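Side-chain contacts in conserved uncharacterized protein (predicted phosphoesterase COG0622) (Streptococcus pneumoniae, PDB 3CK2), which is a predicted calcineurin-like phosphoesterase that binds two manganese ions and probably hydrolyses phosphate esters, its natural substrate being unknown: residues D27-K32 with R162-Y167; K96-A101 with W120-I125; A146-E149 with Y154-V157. One frame throughout, in Å; residues are numbered along the deposited sequence.

Contact 1 of 3, residues D27-K32 with R162-Y167. With SRT (S,R meso-tartaric acid), chain F.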
loop_
_atom_site.group_PDB
_atom_site.type_symbol
_atom_site.label_atom_id
_atom_site.label_comp_id
_atom_site.label_asym_id
_atom_site.label_seq_id
_atom_site.Cartn_x
_atom_site.Cartn_y
_atom_site.Cartn_z
ATOM N N ASP A 27 13.223 2.617 8.194
ATOM C CA ASP A 27 13.882 3.245 9.312
ATOM C C ASP A 27 13.032 4.328 9.979
ATOM O O ASP A 27 13.035 4.479 11.194
ATOM C CB ASP A 27 15.214 3.878 8.847
ATOM C CG ASP A 27 16.328 2.850 8.636
ATOM O OD1 ASP A 27 16.104 1.647 8.896
ATOM O OD2 ASP A 27 17.438 3.258 8.226
ATOM N N ARG A 28 12.334 5.102 9.178
ATOM C CA ARG A 28 11.545 6.204 9.714
ATOM C C ARG A 28 10.355 5.707 10.530
ATOM O O ARG A 28 9.995 6.284 11.570
ATOM C CB ARG A 28 11.047 7.061 8.555
ATOM C CG ARG A 28 10.379 8.329 8.986
ATOM C CD ARG A 28 9.958 9.124 7.787
ATOM N NE ARG A 28 9.213 10.297 8.215
ATOM C CZ ARG A 28 9.778 11.412 8.676
ATOM N NH1 ARG A 28 11.109 11.542 8.734
ATOM N NH2 ARG A 28 9.002 12.413 9.064
ATOM N N TYR A 29 9.765 4.613 10.070
ATOM C CA TYR A 29 8.446 4.223 10.527
ATOM C C TYR A 29 8.376 2.898 11.301
ATOM O O TYR A 29 7.460 2.721 12.133
ATOM C CB TYR A 29 7.498 4.173 9.326
ATOM C CG TYR A 29 7.199 5.520 8.707
ATOM C CD1 TYR A 29 6.414 6.475 9.378
ATOM C CD2 TYR A 29 7.654 5.820 7.409
ATOM C CE1 TYR A 29 6.126 7.719 8.760
ATOM C CE2 TYR A 29 7.358 7.017 6.779
ATOM C CZ TYR A 29 6.597 7.978 7.447
ATOM O OH TYR A 29 6.354 9.174 6.812
ATOM N N VAL A 30 9.287 1.951 11.034
ATOM C CA VAL A 30 9.153 0.627 11.696
ATOM C C VAL A 30 9.257 0.806 13.211
ATOM O O VAL A 30 10.156 1.499 13.714
ATOM C CB VAL A 30 10.118 -0.458 11.177
ATOM C CG1 VAL A 30 10.080 -1.722 12.106
ATOM C CG2 VAL A 30 9.786 -0.795 9.713
ATOM N N GLY A 31 8.277 0.245 13.919
ATOM C CA GLY A 31 8.205 0.380 15.375
ATOM C C GLY A 31 7.508 1.643 15.850
ATOM O O GLY A 31 7.259 1.781 17.037
ATOM N N LYS A 32 7.189 2.558 14.929
ATOM C CA LYS A 32 6.478 3.796 15.284
ATOM C C LYS A 32 5.064 3.889 14.708
ATOM O O LYS A 32 4.338 4.793 15.053
ATOM C CB LYS A 32 7.292 5.031 14.861
ATOM C CG LYS A 32 8.665 5.113 15.527
ATOM C CD LYS A 32 9.426 6.382 15.097
ATOM C CE LYS A 32 10.608 6.703 16.028
ATOM N NZ LYS A 32 11.106 8.121 15.917
ATOM N N ARG A 162 8.678 11.967 -0.988
ATOM C CA ARG A 162 9.934 11.336 -0.571
ATOM C C ARG A 162 10.668 12.101 0.522
ATOM O O ARG A 162 11.659 11.579 1.092
ATOM C CB ARG A 162 10.835 11.119 -1.805
ATOM C CG ARG A 162 10.337 9.925 -2.625
ATOM C CD ARG A 162 11.064 9.746 -3.962
ATOM N NE ARG A 162 12.477 9.456 -3.787
ATOM C CZ ARG A 162 13.081 8.328 -4.108
ATOM N NH1 ARG A 162 12.425 7.368 -4.697
ATOM N NH2 ARG A 162 14.380 8.192 -3.891
ATOM N N ASP A 163 10.193 13.315 0.822
ATOM C CA ASP A 163 10.643 14.060 1.991
ATOM C C ASP A 163 9.666 13.961 3.153
ATOM O O ASP A 163 9.856 14.611 4.172
ATOM C CB ASP A 163 10.906 15.544 1.623
ATOM C CG ASP A 163 12.117 15.718 0.716
ATOM O OD1 ASP A 163 12.890 14.736 0.491
ATOM O OD2 ASP A 163 12.295 16.837 0.229
ATOM N N HIS A 164 8.626 13.136 2.984
ATOM C CA HIS A 164 7.722 12.733 4.062
ATOM C C HIS A 164 6.778 13.865 4.449
ATOM O O HIS A 164 6.382 14.010 5.614
ATOM C CB HIS A 164 8.520 12.231 5.276
ATOM C CG HIS A 164 9.663 11.334 4.918
ATOM N ND1 HIS A 164 9.480 10.100 4.340
ATOM C CD2 HIS A 164 11.008 11.512 5.013
ATOM C CE1 HIS A 164 10.660 9.549 4.111
ATOM N NE2 HIS A 164 11.603 10.388 4.510
ATOM N N GLU A 165 6.407 14.663 3.449
ATOM C CA GLU A 165 5.488 15.789 3.646
ATOM C C GLU A 165 4.209 15.424 2.948
ATOM O O GLU A 165 4.260 14.782 1.905
ATOM C CB GLU A 165 6.017 17.051 2.983
ATOM C CG GLU A 165 7.441 17.402 3.297
ATOM C CD GLU A 165 7.618 18.206 4.545
ATOM O OE1 GLU A 165 6.636 18.806 5.058
ATOM O OE2 GLU A 165 8.785 18.281 4.997
ATOM N N VAL A 166 3.070 15.875 3.471
ATOM C CA VAL A 166 1.793 15.655 2.804
ATOM C C VAL A 166 1.824 16.410 1.473
ATOM O O VAL A 166 2.252 17.565 1.397
ATOM C CB VAL A 166 0.613 16.062 3.687
ATOM C CG1 VAL A 166 -0.708 15.858 3.009
ATOM C CG2 VAL A 166 0.625 15.288 5.012
ATOM N N TYR A 167 1.449 15.724 0.413
ATOM C CA TYR A 167 1.261 16.373 -0.857
ATOM C C TYR A 167 -0.211 16.810 -0.988
ATOM O O TYR A 167 -1.130 15.996 -0.902
ATOM C CB TYR A 167 1.643 15.423 -1.980
ATOM C CG TYR A 167 1.887 16.116 -3.280
ATOM C CD1 TYR A 167 3.002 16.908 -3.446
ATOM C CD2 TYR A 167 1.002 15.985 -4.334
ATOM C CE1 TYR A 167 3.270 17.545 -4.630
ATOM C CE2 TYR A 167 1.264 16.607 -5.561
ATOM C CZ TYR A 167 2.422 17.376 -5.692
ATOM O OH TYR A 167 2.697 18.045 -6.831
HETATM O O1 SRT F . -6.060 16.616 6.071
HETATM O O11 SRT F . -5.732 18.174 4.542
HETATM C C1 SRT F . -5.303 17.344 5.383
HETATM C C2 SRT F . -3.814 17.190 5.560
HETATM O O2 SRT F . -3.512 15.805 5.409
HETATM C C3 SRT F . -3.280 17.616 6.942
HETATM O O3 SRT F . -4.206 18.493 7.602
HETATM C C4 SRT F . -1.903 18.253 6.858
HETATM O O4 SRT F . -1.309 18.534 7.926
HETATM O O41 SRT F . -1.356 18.464 5.748
#
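Tyr29 OH is approached by several groups at once: it is hydrogen-bonded to Tyr145 OH, receives a weak bond from Arg28 NE at 3.4 Å, and lies 4.0 Å from His164 CB, the Tyr29 side chain reaching that histidine obliquely. His164 has both ring nitrogens engaged, ND1 with the same Tyr145 hydroxyl and NE2 with a carboxylate oxygen of Glu24. Gripped at two points, the imidazole has its rotation fixed and offers a face to the helix end opposite. The guanidinium of Arg28 lies flat upon it, planes 3° apart and centres 4.2 Å apart, with Arg28 NE 3.5 Å from His164 CG. The stack is offset, because Arg28 CD, and not the guanidinium, sits over the middle of the ring, 3.6 Å from its centroid and 8° off the normal. An extended chain from CG to NE, with CG anti to the backbone N (chi1 -172°), carries the group that far. The contact thus joins the C-terminal turn of helix 19-29 to the loop between strands 154-160 and 172-175, at the surface of the calcineurin-like fold. On the other face of the imidazole lies the carbonyl O of Arg162, while the Tyr29 ring has Arg28 CG above its centre.

Contact 2 of 3, residues K96-A101 with W120-I125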
loop_
_atom_site.group_PDB
_atom_site.type_symbol
_atom_site.label_atom_id
_atom_site.label_comp_id
_atom_site.label_asym_id
_atom_site.label_seq_id
_atom_site.Cartn_x
_atom_site.Cartn_y
_atom_site.Cartn_z
ATOM N N LYS A 96 -12.345 -8.176 -10.465
ATOM C CA LYS A 96 -11.686 -9.318 -9.854
ATOM C C LYS A 96 -11.077 -8.935 -8.492
ATOM O O LYS A 96 -11.234 -9.650 -7.524
ATOM C CB LYS A 96 -10.622 -9.902 -10.800
ATOM C CG LYS A 96 -11.190 -10.634 -12.018
ATOM C CD LYS A 96 -10.094 -11.253 -12.848
ATOM C CE LYS A 96 -10.545 -11.578 -14.278
ATOM N NZ LYS A 96 -10.063 -10.579 -15.334
ATOM N N LEU A 97 -10.394 -7.804 -8.422
ATOM C CA LEU A 97 -9.862 -7.334 -7.134
ATOM C C LEU A 97 -10.973 -7.115 -6.076
ATOM O O LEU A 97 -10.835 -7.521 -4.928
ATOM C CB LEU A 97 -9.072 -6.048 -7.322
ATOM C CG LEU A 97 -8.247 -5.564 -6.123
ATOM C CD1 LEU A 97 -7.088 -6.558 -5.839
ATOM C CD2 LEU A 97 -7.755 -4.146 -6.356
ATOM N N ASP A 98 -12.073 -6.494 -6.480
ATOM C CA ASP A 98 -13.200 -6.249 -5.588
ATOM C C ASP A 98 -13.907 -7.561 -5.190
ATOM O O ASP A 98 -14.376 -7.689 -4.070
ATOM C CB ASP A 98 -14.181 -5.282 -6.262
ATOM C CG ASP A 98 -15.302 -4.837 -5.351
ATOM O OD1 ASP A 98 -15.067 -4.171 -4.330
ATOM O OD2 ASP A 98 -16.453 -5.123 -5.670
ATOM N N TYR A 99 -14.004 -8.535 -6.086
ATOM C CA TYR A 99 -14.604 -9.812 -5.707
ATOM C C TYR A 99 -13.814 -10.484 -4.561
ATOM O O TYR A 99 -14.388 -10.981 -3.590
ATOM C CB TYR A 99 -14.684 -10.727 -6.922
ATOM C CG TYR A 99 -15.330 -12.079 -6.653
ATOM C CD1 TYR A 99 -16.713 -12.214 -6.583
ATOM C CD2 TYR A 99 -14.546 -13.223 -6.488
ATOM C CE1 TYR A 99 -17.307 -13.460 -6.344
ATOM C CE2 TYR A 99 -15.119 -14.453 -6.249
ATOM C CZ TYR A 99 -16.497 -14.570 -6.180
ATOM O OH TYR A 99 -17.032 -15.800 -5.950
ATOM N N TRP A 100 -12.487 -10.451 -4.687
ATOM C CA TRP A 100 -11.570 -11.031 -3.711
ATOM C C TRP A 100 -11.701 -10.304 -2.401
ATOM O O TRP A 100 -11.745 -10.939 -1.370
ATOM C CB TRP A 100 -10.115 -10.963 -4.226
ATOM C CG TRP A 100 -9.070 -11.381 -3.226
ATOM C CD1 TRP A 100 -9.070 -12.532 -2.491
ATOM C CD2 TRP A 100 -7.865 -10.678 -2.862
ATOM N NE1 TRP A 100 -7.958 -12.587 -1.684
ATOM C CE2 TRP A 100 -7.198 -11.465 -1.893
ATOM C CE3 TRP A 100 -7.295 -9.459 -3.244
ATOM C CZ2 TRP A 100 -5.982 -11.076 -1.309
ATOM C CZ3 TRP A 100 -6.086 -9.076 -2.663
ATOM C CH2 TRP A 100 -5.442 -9.887 -1.715
ATOM N N ALA A 101 -11.759 -8.971 -2.443
ATOM C CA ALA A 101 -11.848 -8.146 -1.237
ATOM C C ALA A 101 -13.148 -8.399 -0.477
ATOM O O ALA A 101 -13.201 -8.303 0.757
ATOM C CB ALA A 101 -11.705 -6.641 -1.584
ATOM N N TRP A 120 -10.254 5.010 -2.753
ATOM C CA TRP A 120 -11.707 5.032 -2.811
ATOM C C TRP A 120 -12.340 3.999 -1.926
ATOM O O TRP A 120 -11.727 3.006 -1.583
ATOM C CB TRP A 120 -12.259 4.905 -4.237
ATOM C CG TRP A 120 -11.711 3.851 -5.121
ATOM C CD1 TRP A 120 -12.007 2.513 -5.107
ATOM C CD2 TRP A 120 -10.834 4.062 -6.241
ATOM N NE1 TRP A 120 -11.338 1.868 -6.141
ATOM C CE2 TRP A 120 -10.612 2.797 -6.848
ATOM C CE3 TRP A 120 -10.225 5.206 -6.801
ATOM C CZ2 TRP A 120 -9.799 2.641 -7.992
ATOM C CZ3 TRP A 120 -9.410 5.058 -7.937
ATOM C CH2 TRP A 120 -9.201 3.779 -8.517
ATOM N N LEU A 121 -13.577 4.276 -1.552
ATOM C CA LEU A 121 -14.384 3.383 -0.728
ATOM C C LEU A 121 -15.433 2.743 -1.660
ATOM O O LEU A 121 -16.215 3.448 -2.325
ATOM C CB LEU A 121 -15.040 4.187 0.408
ATOM C CG LEU A 121 -15.477 3.479 1.680
ATOM C CD1 LEU A 121 -14.278 3.022 2.486
ATOM C CD2 LEU A 121 -16.375 4.376 2.516
ATOM N N GLU A 122 -15.402 1.421 -1.768
ATOM C CA GLU A 122 -16.404 0.687 -2.520
ATOM C C GLU A 122 -16.872 -0.489 -1.640
ATOM O O GLU A 122 -16.045 -1.288 -1.145
ATOM C CB GLU A 122 -15.806 0.225 -3.854
ATOM C CG GLU A 122 -16.722 -0.638 -4.736
ATOM C CD GLU A 122 -17.875 0.118 -5.400
ATOM O OE1 GLU A 122 -17.838 1.366 -5.445
ATOM O OE2 GLU A 122 -18.814 -0.553 -5.890
ATOM N N GLY A 123 -18.191 -0.605 -1.449
ATOM C CA GLY A 123 -18.723 -1.406 -0.342
ATOM C C GLY A 123 -18.263 -0.657 0.898
ATOM O O GLY A 123 -18.149 0.583 0.882
ATOM N N LYS A 124 -17.926 -1.359 1.972
ATOM C CA LYS A 124 -17.317 -0.635 3.114
ATOM C C LYS A 124 -15.789 -0.726 3.026
ATOM O O LYS A 124 -15.100 -0.545 4.029
ATOM C CB LYS A 124 -17.807 -1.183 4.452
ATOM C CG LYS A 124 -19.317 -1.155 4.624
ATOM C CD LYS A 124 -19.785 -2.319 5.475
ATOM C CE LYS A 124 -19.689 -3.639 4.695
ATOM N NZ LYS A 124 -20.018 -4.779 5.593
ATOM N N ILE A 125 -15.262 -1.007 1.833
ATOM C CA ILE A 125 -13.852 -1.333 1.674
ATOM C C ILE A 125 -13.067 -0.177 1.065
ATOM O O ILE A 125 -13.381 0.309 -0.033
ATOM C CB ILE A 125 -13.647 -2.623 0.810
ATOM C CG1 ILE A 125 -14.584 -3.750 1.287
ATOM C CG2 ILE A 125 -12.165 -3.056 0.864
ATOM C CD1 ILE A 125 -14.603 -5.012 0.429
#
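Ala101 and Ile125 make the tight part of this contact. Ile125 CD1 comes within 3.6 Å of the carbonyl O of Ala101 and 3.9 Å of Ala101 CB, and both residues are buried. The methyl reaches the helix because CG1 stands anti to the carbonyl carbon (chi1 -47°) and the chain then runs on extended through chi2 at 173°. Toward solvent the fit is looser: Asp98 and Glu122 cross at about a right angle with their carboxylate planes 67° apart, and the touch is between Asp98 OD1 and the aliphatic Glu122 CG, at 3.9 Å. The carboxylates themselves stay separate, Asp98 OD2 lying 5.1 Å from Glu122 OE2, so this side gains no polar bond and probably carries some like-charge repulsion. Asp98 OD1 is covered by the contact and has no modelled partner. Phe127 of strand 125-130 touches Asp98, Ala101 and Glu122, tying the two parts together. Glu122 N to Ile125 O at 2.9 Å and Ile125 N to Glu122 O at 3.1 Å close a beta hairpin of strands 117-122 and 125-130, its loop the two-residue type II' turn Gly123-Lys124, with helix 95-103 packed across one face of the mixed sheet, near its edge strand 117-122.

Contact 3 of 3, residues A146-E149 with Y154-V157. With SRT (S,R meso-tartaric acid), chain F.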
loop_
_atom_site.group_PDB
_atom_site.type_symbol
_atom_site.label_atom_id
_atom_site.label_comp_id
_atom_site.label_asym_id
_atom_site.label_seq_id
_atom_site.Cartn_x
_atom_site.Cartn_y
_atom_site.Cartn_z
ATOM N N ALA A 146 1.887 6.462 0.839
ATOM C CA ALA A 146 0.629 6.768 1.542
ATOM C C ALA A 146 0.694 6.429 3.037
ATOM O O ALA A 146 1.348 5.473 3.470
ATOM C CB ALA A 146 -0.597 6.047 0.846
ATOM N N ARG A 147 0.027 7.272 3.803
ATOM C CA ARG A 147 -0.295 7.049 5.213
ATOM C C ARG A 147 -1.813 6.904 5.382
ATOM O O ARG A 147 -2.576 7.760 4.915
ATOM C CB ARG A 147 0.191 8.218 6.055
ATOM C CG ARG A 147 -0.088 8.021 7.524
ATOM C CD ARG A 147 0.409 9.183 8.353
ATOM N NE ARG A 147 -0.262 10.419 7.951
ATOM C CZ ARG A 147 0.230 11.651 8.126
ATOM N NH1 ARG A 147 1.409 11.849 8.693
ATOM N NH2 ARG A 147 -0.453 12.697 7.712
ATOM N N VAL A 148 -2.247 5.830 6.031
ATOM C CA VAL A 148 -3.654 5.665 6.396
ATOM C C VAL A 148 -3.811 5.691 7.933
ATOM O O VAL A 148 -3.117 4.960 8.643
ATOM C CB VAL A 148 -4.294 4.351 5.817
ATOM C CG1 VAL A 148 -5.829 4.336 6.083
ATOM C CG2 VAL A 148 -3.970 4.176 4.312
ATOM N N GLU A 149 -4.723 6.536 8.421
ATOM C CA GLU A 149 -5.114 6.518 9.839
ATOM C C GLU A 149 -6.493 5.880 10.001
ATOM O O GLU A 149 -7.432 6.168 9.256
ATOM C CB GLU A 149 -5.001 7.910 10.427
ATOM C CG GLU A 149 -3.577 8.400 10.180
ATOM C CD GLU A 149 -3.215 9.661 10.905
ATOM O OE1 GLU A 149 -3.827 10.705 10.578
ATOM O OE2 GLU A 149 -2.308 9.591 11.789
ATOM N N TYR A 154 -13.556 6.552 10.880
ATOM C CA TYR A 154 -12.875 7.058 9.710
ATOM C C TYR A 154 -11.679 6.277 9.251
ATOM O O TYR A 154 -10.921 5.799 10.031
ATOM C CB TYR A 154 -12.373 8.471 9.999
ATOM C CG TYR A 154 -13.454 9.435 10.338
ATOM C CD1 TYR A 154 -14.370 9.816 9.400
ATOM C CD2 TYR A 154 -13.577 9.940 11.608
ATOM C CE1 TYR A 154 -15.359 10.670 9.709
ATOM C CE2 TYR A 154 -14.568 10.796 11.925
ATOM C CZ TYR A 154 -15.457 11.154 10.973
ATOM O OH TYR A 154 -16.458 11.996 11.281
ATOM N N PHE A 155 -11.501 6.222 7.953
ATOM C CA PHE A 155 -10.187 6.077 7.322
ATOM C C PHE A 155 -9.739 7.475 6.865
ATOM O O PHE A 155 -10.482 8.180 6.177
ATOM C CB PHE A 155 -10.230 5.227 6.051
ATOM C CG PHE A 155 -10.693 3.827 6.249
ATOM C CD1 PHE A 155 -9.979 2.948 7.053
ATOM C CD2 PHE A 155 -11.817 3.357 5.571
ATOM C CE1 PHE A 155 -10.386 1.636 7.197
ATOM C CE2 PHE A 155 -12.240 2.033 5.729
ATOM C CZ PHE A 155 -11.522 1.175 6.529
ATOM N N LYS A 156 -8.518 7.862 7.227
ATOM C CA LYS A 156 -7.942 9.116 6.747
ATOM C C LYS A 156 -6.734 8.748 5.897
ATOM O O LYS A 156 -5.846 8.063 6.374
ATOM C CB LYS A 156 -7.553 10.037 7.923
ATOM C CG LYS A 156 -6.793 11.325 7.501
ATOM C CD LYS A 156 -7.608 12.197 6.496
ATOM C CE LYS A 156 -6.772 13.301 5.868
ATOM N NZ LYS A 156 -6.019 14.015 6.931
ATOM N N VAL A 157 -6.728 9.160 4.628
ATOM C CA VAL A 157 -5.593 8.905 3.720
ATOM C C VAL A 157 -4.860 10.191 3.314
ATOM O O VAL A 157 -5.463 11.150 2.839
ATOM C CB VAL A 157 -6.055 8.168 2.442
ATOM C CG1 VAL A 157 -4.860 7.921 1.496
ATOM C CG2 VAL A 157 -6.859 6.868 2.817
HETATM O O1 SRT F . -6.060 16.616 6.071
HETATM O O11 SRT F . -5.732 18.174 4.542
HETATM C C1 SRT F . -5.303 17.344 5.383
HETATM C C2 SRT F . -3.814 17.190 5.560
HETATM O O2 SRT F . -3.512 15.805 5.409
HETATM C C3 SRT F . -3.280 17.616 6.942
HETATM O O3 SRT F . -4.206 18.493 7.602
HETATM C C4 SRT F . -1.903 18.253 6.858
HETATM O O4 SRT F . -1.309 18.534 7.926
HETATM O O41 SRT F . -1.356 18.464 5.748
HETATM O O HOH W 1 -4.136 12.861 8.946
#
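Two backbone bonds close the ring between Glu149 and Lys156: Glu149 N to Lys156 O at 2.8 Å and Lys156 N to Glu149 O at 2.9 Å. Both are nearly straight, 165° and 164° at the hydrogen, and both donors lie in the plane of the carbonyl they meet. This identifies an antiparallel hydrogen-bonded pair, followed by the non-hydrogen-bonded pair Val148 and Val157, where Val148 CA makes a CA-H...O contact with Lys156 O. The hairpin of strands 145-150 and 154-160 is thereby held in register within the mixed sheet.

On the face bearing Glu149 and Lys156, the side chains start side by side and then diverge. Lys156 is bent at chi2 (58°) and again at chi4, which carries its ammonium to the tartrate, where NZ donates to SRT O1 at 2.7 Å. Its bond to SRT O2 is weak. The same NZ donates to a water that in turn donates to Glu149 OE1 at 2.7 Å, bridging charges too far apart to pair directly. Arg147, on this face too, forms a salt bridge with Asp158, which also has a weak, long ion pair with Lys156.

Packing occupies the other face. Val148 CG2 meets Val157 CG2 at 4.2 Å, Val148 CG1 approaches the Phe155 ring obliquely, and Leu128 of strand 125-130 touches both valines.

One face is thus apolar and turned to the second sheet, whereas the other gathers charge; its lysine, probably kept protonated by nearby carboxylates, is well suited to hold an anion such as tartrate.

Overall arrangement
Along the chain, contact 1 spans the other two: its segments enclose contact 2 and then contact 3, which follow in series. Contact 3 lies within the six-stranded mixed sheet and links its neighbours. Toward contact 1, centres 14 Å apart, Arg147 NH2 packs on Val166 CG2 at 3.9 Å, and both contacts touch the tartrate. Toward contact 2, centres 16 Å apart, Phe155 CE2 meets Leu121 CD1 at 4.0 Å, joining this sheet to the five-stranded one. Contacts 1 and 2, with centres 27 Å apart, lie on opposite sides of the chain's centre, placing helices 19-29 and 95-103 outside a two-sheet core, consistent with the calcineurin-like sandwich.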